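Local coordinates for Alr3699 protein (Nostoc sp., PDB 4XSR) that belongs to the GT-B clan of glycosyltransferase-family proteins and holds uridine-5'-diphosphate-glucose between its two Rossmann-like domains, at residues I100-Q105 / L122-H127; N157-Q162 / T175-N180; T236-G241 / K268-R273. All coordinates share one frame; numbering follows the deposited sequence.

Interaction 1: residues I100-Q105 / L122-H127; sequences IYANTQ and LVYHLH. With UPG (uridine-5'-diphosphate-glucose), chain J.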
# COMPACT_ATOMS: atom_id res chain seq x y z
N ILE B 100 -7.07 -2.78 -16.53
CA ILE B 100 -6.64 -1.62 -15.80
C ILE B 100 -5.50 -1.09 -16.60
O ILE B 100 -4.61 -1.85 -16.96
CB ILE B 100 -6.11 -1.98 -14.39
CG1 ILE B 100 -7.25 -2.55 -13.52
CG2 ILE B 100 -5.49 -0.78 -13.71
CD1 ILE B 100 -6.76 -3.52 -12.46
N TYR B 101 -5.52 0.22 -16.85
CA TYR B 101 -4.52 0.87 -17.70
C TYR B 101 -3.91 1.98 -16.91
O TYR B 101 -4.55 3.01 -16.68
CB TYR B 101 -5.21 1.42 -18.95
CG TYR B 101 -4.36 1.85 -20.16
CD1 TYR B 101 -3.56 2.99 -20.13
CD2 TYR B 101 -4.48 1.17 -21.37
CE1 TYR B 101 -2.85 3.40 -21.25
CE2 TYR B 101 -3.76 1.57 -22.49
CZ TYR B 101 -2.95 2.68 -22.43
OH TYR B 101 -2.23 3.07 -23.55
N ALA B 102 -2.69 1.75 -16.42
CA ALA B 102 -2.03 2.70 -15.55
C ALA B 102 -1.19 3.66 -16.38
O ALA B 102 -0.36 3.22 -17.16
CB ALA B 102 -1.15 1.96 -14.55
N ASN B 103 -1.38 4.97 -16.16
CA ASN B 103 -0.75 6.01 -16.95
C ASN B 103 0.35 6.81 -16.25
O ASN B 103 1.00 7.62 -16.90
CB ASN B 103 -1.82 6.97 -17.43
CG ASN B 103 -1.44 7.66 -18.72
OD1 ASN B 103 -1.23 7.00 -19.73
ND2 ASN B 103 -1.36 8.99 -18.70
N THR B 104 0.52 6.61 -14.95
CA THR B 104 1.57 7.27 -14.19
C THR B 104 2.15 6.29 -13.18
O THR B 104 1.65 5.18 -13.02
CB THR B 104 1.04 8.52 -13.43
OG1 THR B 104 0.24 8.09 -12.32
CG2 THR B 104 0.18 9.42 -14.34
N GLN B 105 3.22 6.70 -12.51
CA GLN B 105 3.91 5.80 -11.59
C GLN B 105 3.04 5.38 -10.38
O GLN B 105 2.93 4.19 -10.10
CB GLN B 105 5.21 6.45 -11.08
CG GLN B 105 6.36 6.27 -12.02
CD GLN B 105 7.62 6.88 -11.49
OE1 GLN B 105 7.95 6.72 -10.31
NE2 GLN B 105 8.35 7.59 -12.35
N LEU B 122 -3.24 -5.84 -16.35
CA LEU B 122 -2.76 -4.49 -16.18
C LEU B 122 -1.87 -4.12 -17.35
O LEU B 122 -1.00 -4.91 -17.76
CB LEU B 122 -1.90 -4.44 -14.95
CG LEU B 122 -1.21 -3.11 -14.70
CD1 LEU B 122 -2.20 -2.05 -14.25
CD2 LEU B 122 -0.17 -3.31 -13.63
N VAL B 123 -2.09 -2.90 -17.86
CA VAL B 123 -1.18 -2.24 -18.80
C VAL B 123 -0.55 -1.03 -18.15
O VAL B 123 -1.21 -0.28 -17.47
CB VAL B 123 -1.93 -1.81 -20.08
CG1 VAL B 123 -1.03 -0.96 -20.96
CG2 VAL B 123 -2.42 -3.02 -20.87
N TYR B 124 0.73 -0.84 -18.39
CA TYR B 124 1.43 0.33 -17.92
C TYR B 124 1.86 1.18 -19.14
O TYR B 124 2.58 0.70 -20.01
CB TYR B 124 2.69 -0.11 -17.17
CG TYR B 124 3.58 1.00 -16.61
CD1 TYR B 124 3.05 2.18 -16.07
CD2 TYR B 124 4.94 0.83 -16.55
CE1 TYR B 124 3.90 3.17 -15.54
CE2 TYR B 124 5.78 1.80 -16.03
CZ TYR B 124 5.26 2.96 -15.53
OH TYR B 124 6.13 3.85 -14.99
N HIS B 125 1.42 2.44 -19.18
CA HIS B 125 1.79 3.35 -20.24
C HIS B 125 2.82 4.26 -19.64
O HIS B 125 2.54 5.01 -18.71
CB HIS B 125 0.61 4.14 -20.76
CG HIS B 125 0.86 4.78 -22.10
ND1 HIS B 125 -0.02 4.63 -23.16
CD2 HIS B 125 1.89 5.53 -22.55
CE1 HIS B 125 0.47 5.28 -24.21
NE2 HIS B 125 1.63 5.83 -23.86
N LEU B 126 4.03 4.17 -20.20
CA LEU B 126 5.21 4.72 -19.61
C LEU B 126 5.53 6.01 -20.36
O LEU B 126 5.90 5.98 -21.54
CB LEU B 126 6.30 3.69 -19.75
CG LEU B 126 7.68 4.11 -19.32
CD1 LEU B 126 7.73 4.57 -17.88
CD2 LEU B 126 8.63 2.94 -19.54
N HIS B 127 5.32 7.13 -19.67
CA HIS B 127 5.54 8.47 -20.22
C HIS B 127 6.81 9.05 -19.67
O HIS B 127 7.17 10.15 -20.02
CB HIS B 127 4.37 9.41 -19.85
CG HIS B 127 3.07 9.02 -20.46
ND1 HIS B 127 2.74 9.30 -21.77
CD2 HIS B 127 1.99 8.39 -19.94
CE1 HIS B 127 1.52 8.85 -22.04
NE2 HIS B 127 1.05 8.28 -20.94
N1 UPG J . 0.47 22.74 -22.75
C2 UPG J . -0.76 23.39 -22.57
N3 UPG J . -0.77 24.60 -22.01
C4 UPG J . 0.36 25.20 -21.62
C5 UPG J . 1.59 24.57 -21.81
C6 UPG J . 1.61 23.32 -22.37
O2 UPG J . -1.86 22.87 -22.91
O4 UPG J . 0.29 26.34 -21.09
C1C UPG J . 0.51 21.41 -23.34
C2C UPG J . 1.37 21.34 -24.60
O2C UPG J . 0.60 21.75 -25.75
C3C UPG J . 1.76 19.86 -24.56
C4C UPG J . 1.85 19.51 -23.05
O4C UPG J . 1.15 20.55 -22.39
O3C UPG J . 0.72 19.10 -25.17
C5C UPG J . 3.26 19.44 -22.45
O5C UPG J . 3.82 18.26 -23.01
PA UPG J . 5.22 17.64 -22.56
O1A UPG J . 5.57 16.62 -23.60
O2A UPG J . 6.18 18.68 -22.10
O3A UPG J . 4.60 16.76 -21.31
PB UPG J . 5.27 16.38 -19.87
O1B UPG J . 4.41 17.12 -18.91
O2B UPG J . 6.72 16.62 -19.75
O3B UPG J . 4.79 14.83 -19.87
C1' UPG J . 5.46 13.57 -20.02
C2' UPG J . 6.87 13.55 -20.58
C3' UPG J . 6.94 14.11 -22.02
C4' UPG J . 5.98 13.33 -22.92
C5' UPG J . 4.63 13.23 -22.23
C6' UPG J . 3.61 12.42 -22.98
O2' UPG J . 7.77 14.13 -19.64
O3' UPG J . 8.29 13.97 -22.50
O4' UPG J . 5.75 13.97 -24.19
O5' UPG J . 4.74 12.70 -20.91
O6' UPG J . 4.13 11.16 -23.33
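Two side-chain hydrogen bonds join the segments: Tyr101 OH meets His125 ND1 at 2.7 Å, and, just beyond the strand ends, His127 NE2 donates to Asn103 OD1 at 2.9 Å. In the first pair both side chains leave their strands the same way, CG anti to the backbone N (chi1 -165° in Tyr101), and run side by side. The long phenol thereby reaches past Val123, its partner across the strands, to the histidine two residues further on. The hydroxyl lies at the imidazole edge, and the two rings meet rim to rim, planes 40° apart. In the second pair the asparagine oxygen lies in the imidazole plane, but the histidine nitrogen approaches it from above the carbonyl plane, 39° out. Asn103 ND2 is bonded to Asp13 OD2, which helps settle which way round the amide sits. Gripped through NE2, His127 turns its other nitrogen to the ligand, where ND1 is 2.8 Å from O6' of uridine-5'-diphosphate-glucose.

Behind this polar end the strands are zipped by regular parallel bonds: Val123 N to Ile100 O (2.9 Å), Ala102 N to Val123 O (2.7 Å) and His125 N to Ala102 O (2.8 Å). Apolar groups fill both faces of the sheet. Val123 CG1 makes a CH-pi contact over one face of the Tyr101 ring, 4.2 Å from its centroid. On the opposite face of the sheet, which carries Ile100, Leu122, Ala102 and Tyr124, Leu122 CD1 presses on Ile100 CG2 at 3.6 Å and also touches Ala102 CB.

The pair opens and closes a beta-alpha-beta unit whose helix 105-118 packs on Ile100, Leu122 and Tyr124. Helix 20-29 lies against Tyr101, Asn103, His125 and His127, while strands 9-13 and 151-156 continue the sheet on either side.

Interaction 2: residues N157-Q162 / T175-N180; sequences NSQASQ and TKVIYN. With UPG (uridine-5'-diphosphate-glucose), chain J.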
# COMPACT_ATOMS: atom_id res chain seq x y z
N ASN B 157 6.47 5.62 -24.62
CA ASN B 157 6.12 6.73 -25.50
C ASN B 157 7.21 7.00 -26.54
O ASN B 157 6.99 7.73 -27.48
CB ASN B 157 5.75 7.99 -24.71
CG ASN B 157 6.85 8.51 -23.81
OD1 ASN B 157 7.94 7.93 -23.71
ND2 ASN B 157 6.58 9.65 -23.14
N SER B 158 8.35 6.35 -26.37
CA SER B 158 9.49 6.61 -27.19
C SER B 158 10.50 5.50 -27.01
O SER B 158 10.45 4.76 -26.04
CB SER B 158 10.12 7.92 -26.75
OG SER B 158 11.04 7.73 -25.71
N GLN B 159 11.42 5.37 -27.95
CA GLN B 159 12.50 4.41 -27.80
C GLN B 159 13.36 4.76 -26.65
O GLN B 159 13.92 3.86 -26.03
CB GLN B 159 13.33 4.28 -29.06
CG GLN B 159 12.48 3.62 -30.15
CD GLN B 159 13.23 3.32 -31.44
OE1 GLN B 159 14.41 3.58 -31.61
NE2 GLN B 159 12.51 2.75 -32.36
N ALA B 160 13.50 6.05 -26.38
CA ALA B 160 14.35 6.45 -25.26
C ALA B 160 13.73 6.02 -23.91
O ALA B 160 14.44 5.78 -22.95
CB ALA B 160 14.60 7.95 -25.26
N SER B 161 12.40 5.98 -23.84
CA SER B 161 11.72 5.56 -22.60
C SER B 161 11.84 4.05 -22.46
O SER B 161 12.16 3.56 -21.36
CB SER B 161 10.26 5.98 -22.63
OG SER B 161 10.15 7.39 -22.45
N GLN B 162 11.60 3.33 -23.56
CA GLN B 162 11.82 1.88 -23.63
C GLN B 162 13.23 1.49 -23.18
O GLN B 162 13.42 0.64 -22.33
CB GLN B 162 11.58 1.39 -25.02
CG GLN B 162 11.87 -0.09 -25.26
CD GLN B 162 11.72 -0.44 -26.74
OE1 GLN B 162 12.32 0.18 -27.62
NE2 GLN B 162 10.88 -1.40 -27.02
N THR B 175 7.72 -4.62 -23.60
CA THR B 175 7.68 -3.27 -24.18
C THR B 175 7.27 -3.25 -25.65
O THR B 175 7.58 -4.15 -26.42
CB THR B 175 9.01 -2.51 -24.00
OG1 THR B 175 10.04 -3.12 -24.77
CG2 THR B 175 9.46 -2.54 -22.56
N LYS B 176 6.48 -2.23 -25.96
CA LYS B 176 6.11 -1.81 -27.31
C LYS B 176 6.14 -0.27 -27.29
O LYS B 176 5.61 0.36 -26.36
CB LYS B 176 4.71 -2.27 -27.63
CG LYS B 176 4.35 -2.11 -29.09
CD LYS B 176 2.93 -2.56 -29.34
CE LYS B 176 2.45 -2.31 -30.77
NZ LYS B 176 3.50 -2.60 -31.78
N VAL B 177 6.75 0.33 -28.30
CA VAL B 177 6.76 1.78 -28.43
C VAL B 177 5.57 2.25 -29.24
O VAL B 177 5.31 1.76 -30.33
CB VAL B 177 8.03 2.26 -29.11
CG1 VAL B 177 7.95 3.76 -29.33
CG2 VAL B 177 9.23 1.97 -28.21
N ILE B 178 4.82 3.18 -28.68
CA ILE B 178 3.69 3.79 -29.37
C ILE B 178 3.76 5.27 -29.00
O ILE B 178 3.59 5.65 -27.83
CB ILE B 178 2.35 3.24 -28.94
CG1 ILE B 178 2.27 1.74 -29.23
CG2 ILE B 178 1.24 3.99 -29.66
CD1 ILE B 178 0.90 1.13 -28.95
N TYR B 179 4.05 6.10 -30.02
CA TYR B 179 4.19 7.54 -29.87
C TYR B 179 2.87 8.21 -29.45
O TYR B 179 1.78 7.62 -29.62
CB TYR B 179 4.70 8.12 -31.21
CG TYR B 179 6.13 7.73 -31.58
CD1 TYR B 179 7.13 7.90 -30.68
CD2 TYR B 179 6.48 7.25 -32.86
CE1 TYR B 179 8.44 7.57 -30.96
CE2 TYR B 179 7.82 6.93 -33.18
CZ TYR B 179 8.80 7.10 -32.21
OH TYR B 179 10.17 6.82 -32.38
N ASN B 180 2.93 9.43 -28.93
CA ASN B 180 1.69 10.20 -28.74
C ASN B 180 1.05 10.53 -30.08
O ASN B 180 1.73 10.81 -31.06
CB ASN B 180 1.92 11.53 -28.05
CG ASN B 180 2.43 11.42 -26.64
OD1 ASN B 180 3.02 10.41 -26.20
ND2 ASN B 180 2.27 12.50 -25.92
N1 UPG J . 0.47 22.74 -22.75
C2 UPG J . -0.76 23.39 -22.57
N3 UPG J . -0.77 24.60 -22.01
C4 UPG J . 0.36 25.20 -21.62
C5 UPG J . 1.59 24.57 -21.81
C6 UPG J . 1.61 23.32 -22.37
O2 UPG J . -1.86 22.87 -22.91
O4 UPG J . 0.29 26.34 -21.09
C1C UPG J . 0.51 21.41 -23.34
C2C UPG J . 1.37 21.34 -24.60
O2C UPG J . 0.60 21.75 -25.75
C3C UPG J . 1.76 19.86 -24.56
C4C UPG J . 1.85 19.51 -23.05
O4C UPG J . 1.15 20.55 -22.39
O3C UPG J . 0.72 19.10 -25.17
C5C UPG J . 3.26 19.44 -22.45
O5C UPG J . 3.82 18.26 -23.01
PA UPG J . 5.22 17.64 -22.56
O1A UPG J . 5.57 16.62 -23.60
O2A UPG J . 6.18 18.68 -22.10
O3A UPG J . 4.60 16.76 -21.31
PB UPG J . 5.27 16.38 -19.87
O1B UPG J . 4.41 17.12 -18.91
O2B UPG J . 6.72 16.62 -19.75
O3B UPG J . 4.79 14.83 -19.87
C1' UPG J . 5.46 13.57 -20.02
C2' UPG J . 6.87 13.55 -20.58
C3' UPG J . 6.94 14.11 -22.02
C4' UPG J . 5.98 13.33 -22.92
C5' UPG J . 4.63 13.23 -22.23
C6' UPG J . 3.61 12.42 -22.98
O2' UPG J . 7.77 14.13 -19.64
O3' UPG J . 8.29 13.97 -22.50
O4' UPG J . 5.75 13.97 -24.19
O5' UPG J . 4.74 12.70 -20.91
O6' UPG J . 4.13 11.16 -23.33
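Gln162, in the first turn of helix 159-167, lies across Val177 and Thr175 of the next strand, within the last beta-alpha-beta unit of the N-terminal Rossmann-like domain. Its CB rests 4.0 Å from Val177 CG2. With CG anti to the backbone N (chi1 176°) and the chain extended, the side chain crosses both partners at about a right angle. CG comes 3.6 Å from Thr175 OG1, and CD passes over Val177 CG2, which OE1 also touches at 3.6 Å. At the tip, NE2 donates to Thr175 OG1 at 3.0 Å, an oxygen that is also bonded to Ala172 O.

The helix start is pinned by Ser158 as N-cap: its OG accepts from Ser161 N at 2.9 Å and is bonded to Pro295 O as well. Next to the N-cap, the edge of the Tyr179 ring meets the backbone of Asn157, CD1 to O at 3.2 Å, while Tyr179 OH reaches Glu320. Ser161 fixes the amide of Asn157, OG donating in the carbonyl plane to OD1 at 2.6 Å. Held this way round, Asn157 ND2 points a nearly straight N-H (171°) at O6' of uridine-5'-diphosphate-glucose, 2.9 Å off.

Interaction 3: residues T236-G241 / K268-R273; sequences TAILVG and KFLGFR. With UPG (uridine-5'-diphosphate-glucose), chain J.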
# COMPACT_ATOMS: atom_id res chain seq x y z
N THR B 236 12.00 38.44 -28.77
CA THR B 236 11.31 38.26 -27.48
C THR B 236 10.83 36.79 -27.28
O THR B 236 10.71 36.01 -28.23
CB THR B 236 10.13 39.26 -27.31
OG1 THR B 236 9.06 38.96 -28.21
CG2 THR B 236 10.59 40.71 -27.53
N ALA B 237 10.57 36.42 -26.03
CA ALA B 237 10.10 35.09 -25.67
C ALA B 237 8.74 35.14 -25.03
O ALA B 237 8.48 35.98 -24.20
CB ALA B 237 11.08 34.43 -24.73
N ILE B 238 7.86 34.24 -25.43
CA ILE B 238 6.73 33.93 -24.59
C ILE B 238 6.89 32.55 -23.93
O ILE B 238 7.08 31.53 -24.61
CB ILE B 238 5.40 34.06 -25.33
CG1 ILE B 238 5.33 33.11 -26.51
CG2 ILE B 238 5.24 35.49 -25.83
CD1 ILE B 238 3.92 32.90 -27.03
N LEU B 239 6.85 32.55 -22.60
CA LEU B 239 6.84 31.33 -21.78
C LEU B 239 5.41 30.99 -21.42
O LEU B 239 4.77 31.71 -20.65
CB LEU B 239 7.63 31.56 -20.51
CG LEU B 239 9.05 32.08 -20.74
CD1 LEU B 239 9.88 31.96 -19.47
CD2 LEU B 239 9.71 31.33 -21.87
N VAL B 240 4.92 29.91 -22.02
CA VAL B 240 3.57 29.44 -21.85
C VAL B 240 3.62 28.16 -21.03
O VAL B 240 4.37 27.24 -21.36
CB VAL B 240 2.90 29.15 -23.20
CG1 VAL B 240 1.42 28.84 -23.03
CG2 VAL B 240 3.07 30.33 -24.16
N GLY B 241 2.80 28.11 -19.97
CA GLY B 241 2.84 27.05 -18.97
C GLY B 241 2.71 27.57 -17.55
O GLY B 241 2.67 28.78 -17.31
N LYS B 268 7.68 37.36 -21.70
CA LYS B 268 6.34 37.38 -21.12
C LYS B 268 5.87 35.97 -20.72
O LYS B 268 6.01 35.02 -21.50
CB LYS B 268 5.33 37.98 -22.10
CG LYS B 268 5.78 39.33 -22.63
CD LYS B 268 4.75 40.04 -23.49
CE LYS B 268 5.27 41.45 -23.81
NZ LYS B 268 4.57 42.06 -24.97
N PHE B 269 5.30 35.85 -19.53
CA PHE B 269 4.67 34.62 -19.08
C PHE B 269 3.20 34.75 -19.31
O PHE B 269 2.63 35.73 -18.89
CB PHE B 269 4.85 34.42 -17.59
CG PHE B 269 6.27 34.21 -17.16
CD1 PHE B 269 7.12 35.27 -16.98
CD2 PHE B 269 6.72 32.92 -16.87
CE1 PHE B 269 8.41 35.09 -16.53
CE2 PHE B 269 8.01 32.72 -16.44
CZ PHE B 269 8.86 33.80 -16.26
N LEU B 270 2.57 33.74 -19.89
CA LEU B 270 1.12 33.73 -20.04
C LEU B 270 0.38 32.75 -19.13
O LEU B 270 -0.85 32.63 -19.22
CB LEU B 270 0.77 33.33 -21.47
CG LEU B 270 1.38 34.16 -22.58
CD1 LEU B 270 0.79 33.78 -23.93
CD2 LEU B 270 1.17 35.63 -22.29
N GLY B 271 1.10 32.01 -18.31
CA GLY B 271 0.46 30.94 -17.55
C GLY B 271 -0.08 29.81 -18.41
O GLY B 271 0.25 29.70 -19.58
N PHE B 272 -0.92 28.97 -17.83
CA PHE B 272 -1.37 27.82 -18.53
C PHE B 272 -2.43 28.21 -19.51
O PHE B 272 -3.45 28.72 -19.13
CB PHE B 272 -1.91 26.74 -17.59
CG PHE B 272 -1.92 25.36 -18.21
CD1 PHE B 272 -0.78 24.55 -18.18
CD2 PHE B 272 -3.03 24.91 -18.88
CE1 PHE B 272 -0.77 23.31 -18.79
CE2 PHE B 272 -3.05 23.65 -19.48
CZ PHE B 272 -1.92 22.86 -19.44
N ARG B 273 -2.19 27.93 -20.79
CA ARG B 273 -3.12 28.32 -21.85
C ARG B 273 -3.69 27.11 -22.52
O ARG B 273 -3.05 26.07 -22.57
CB ARG B 273 -2.39 29.18 -22.86
CG ARG B 273 -1.95 30.53 -22.31
CD ARG B 273 -3.13 31.50 -22.26
NE ARG B 273 -3.50 31.99 -23.59
CZ ARG B 273 -3.32 33.23 -24.04
NH1 ARG B 273 -3.68 33.54 -25.28
NH2 ARG B 273 -2.79 34.19 -23.27
N1 UPG J . 0.47 22.74 -22.75
C2 UPG J . -0.76 23.39 -22.57
N3 UPG J . -0.77 24.60 -22.01
C4 UPG J . 0.36 25.20 -21.62
C5 UPG J . 1.59 24.57 -21.81
C6 UPG J . 1.61 23.32 -22.37
O2 UPG J . -1.86 22.87 -22.91
O4 UPG J . 0.29 26.34 -21.09
C1C UPG J . 0.51 21.41 -23.34
C2C UPG J . 1.37 21.34 -24.60
O2C UPG J . 0.60 21.75 -25.75
C3C UPG J . 1.76 19.86 -24.56
C4C UPG J . 1.85 19.51 -23.05
O4C UPG J . 1.15 20.55 -22.39
O3C UPG J . 0.72 19.10 -25.17
C5C UPG J . 3.26 19.44 -22.45
O5C UPG J . 3.82 18.26 -23.01
PA UPG J . 5.22 17.64 -22.56
O1A UPG J . 5.57 16.62 -23.60
O2A UPG J . 6.18 18.68 -22.10
O3A UPG J . 4.60 16.76 -21.31
PB UPG J . 5.27 16.38 -19.87
O1B UPG J . 4.41 17.12 -18.91
O2B UPG J . 6.72 16.62 -19.75
O3B UPG J . 4.79 14.83 -19.87
C1' UPG J . 5.46 13.57 -20.02
C2' UPG J . 6.87 13.55 -20.58
C3' UPG J . 6.94 14.11 -22.02
C4' UPG J . 5.98 13.33 -22.92
C5' UPG J . 4.63 13.23 -22.23
C6' UPG J . 3.61 12.42 -22.98
O2' UPG J . 7.77 14.13 -19.64
O3' UPG J . 8.29 13.97 -22.50
O4' UPG J . 5.75 13.97 -24.19
O5' UPG J . 4.74 12.70 -20.91
O6' UPG J . 4.13 11.16 -23.33
O HOH W 1 3.80 31.13 -18.11
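Leu239 and Phe269 stand side by side on one face of two parallel strands, and the leucine methyl CD1 nestles against the far end of the ring, 3.6 Å from CE2. Leu270 brings its CD1 beside Ile238 CD1 and Val240 CG2, which lie on the other face, the latter 4.1 Å away. The second methyl of Val240, CG1, is anti to the backbone N (chi1 -172°). It fills the angle between Arg273 CB, at 3.8 Å, and O4 of the ligand's uracil.

Along the backbone, Leu270 N bonds to Leu239 O. Next to this a water bridges the segments close to Gly271, which has a positive phi. The water donates to Leu239 O and to Gly241 O (2.7 Å) and accepts from Gly271 N. Further on, Gly241 N reaches Gly271 O at 3.0 Å from above the carbonyl plane.

The loop end receives uridine-5'-diphosphate-glucose. Arg273 reads the uracil edge with its backbone, N donating to O4 at 3.0 Å and O accepting from N3 at 2.8 Å, while a face of the Phe272 ring lies against the base, its CZ 3.3 Å from N3. The arginine's guanidinium is drawn away into a salt bridge with Asp275.

Strand 267-271 is the outermost of this chain's C-terminal sheet, and strand 207-211 flanks 235-240 on its other side. Helix 221-228 packs on Leu239, helix 248-260 on Phe269, and helix 276-281 on Val240, Leu270 and Arg273.

Interactions 1, 2 and 3 follow one another along the chain without interleaving. The first two both reach the same seven-stranded parallel sheet, with centres 13 Å apart, and they touch where Leu126 O probably accepts a hydrogen bond from Asn157 N. Interaction 3 lies in the other sheet, about 30 Å from interaction 1 and 29 Å from interaction 2 between centres, on the opposite side of the chain's centre. All three meet uridine-5'-diphosphate-glucose at the C-terminal ends of parallel strands: 122-127 and 157-162 share its glucose O6', whereas 268-273 takes the uracil. The ligand thus spans the cleft between two Rossmann-like domains, the usual GT-B arrangement.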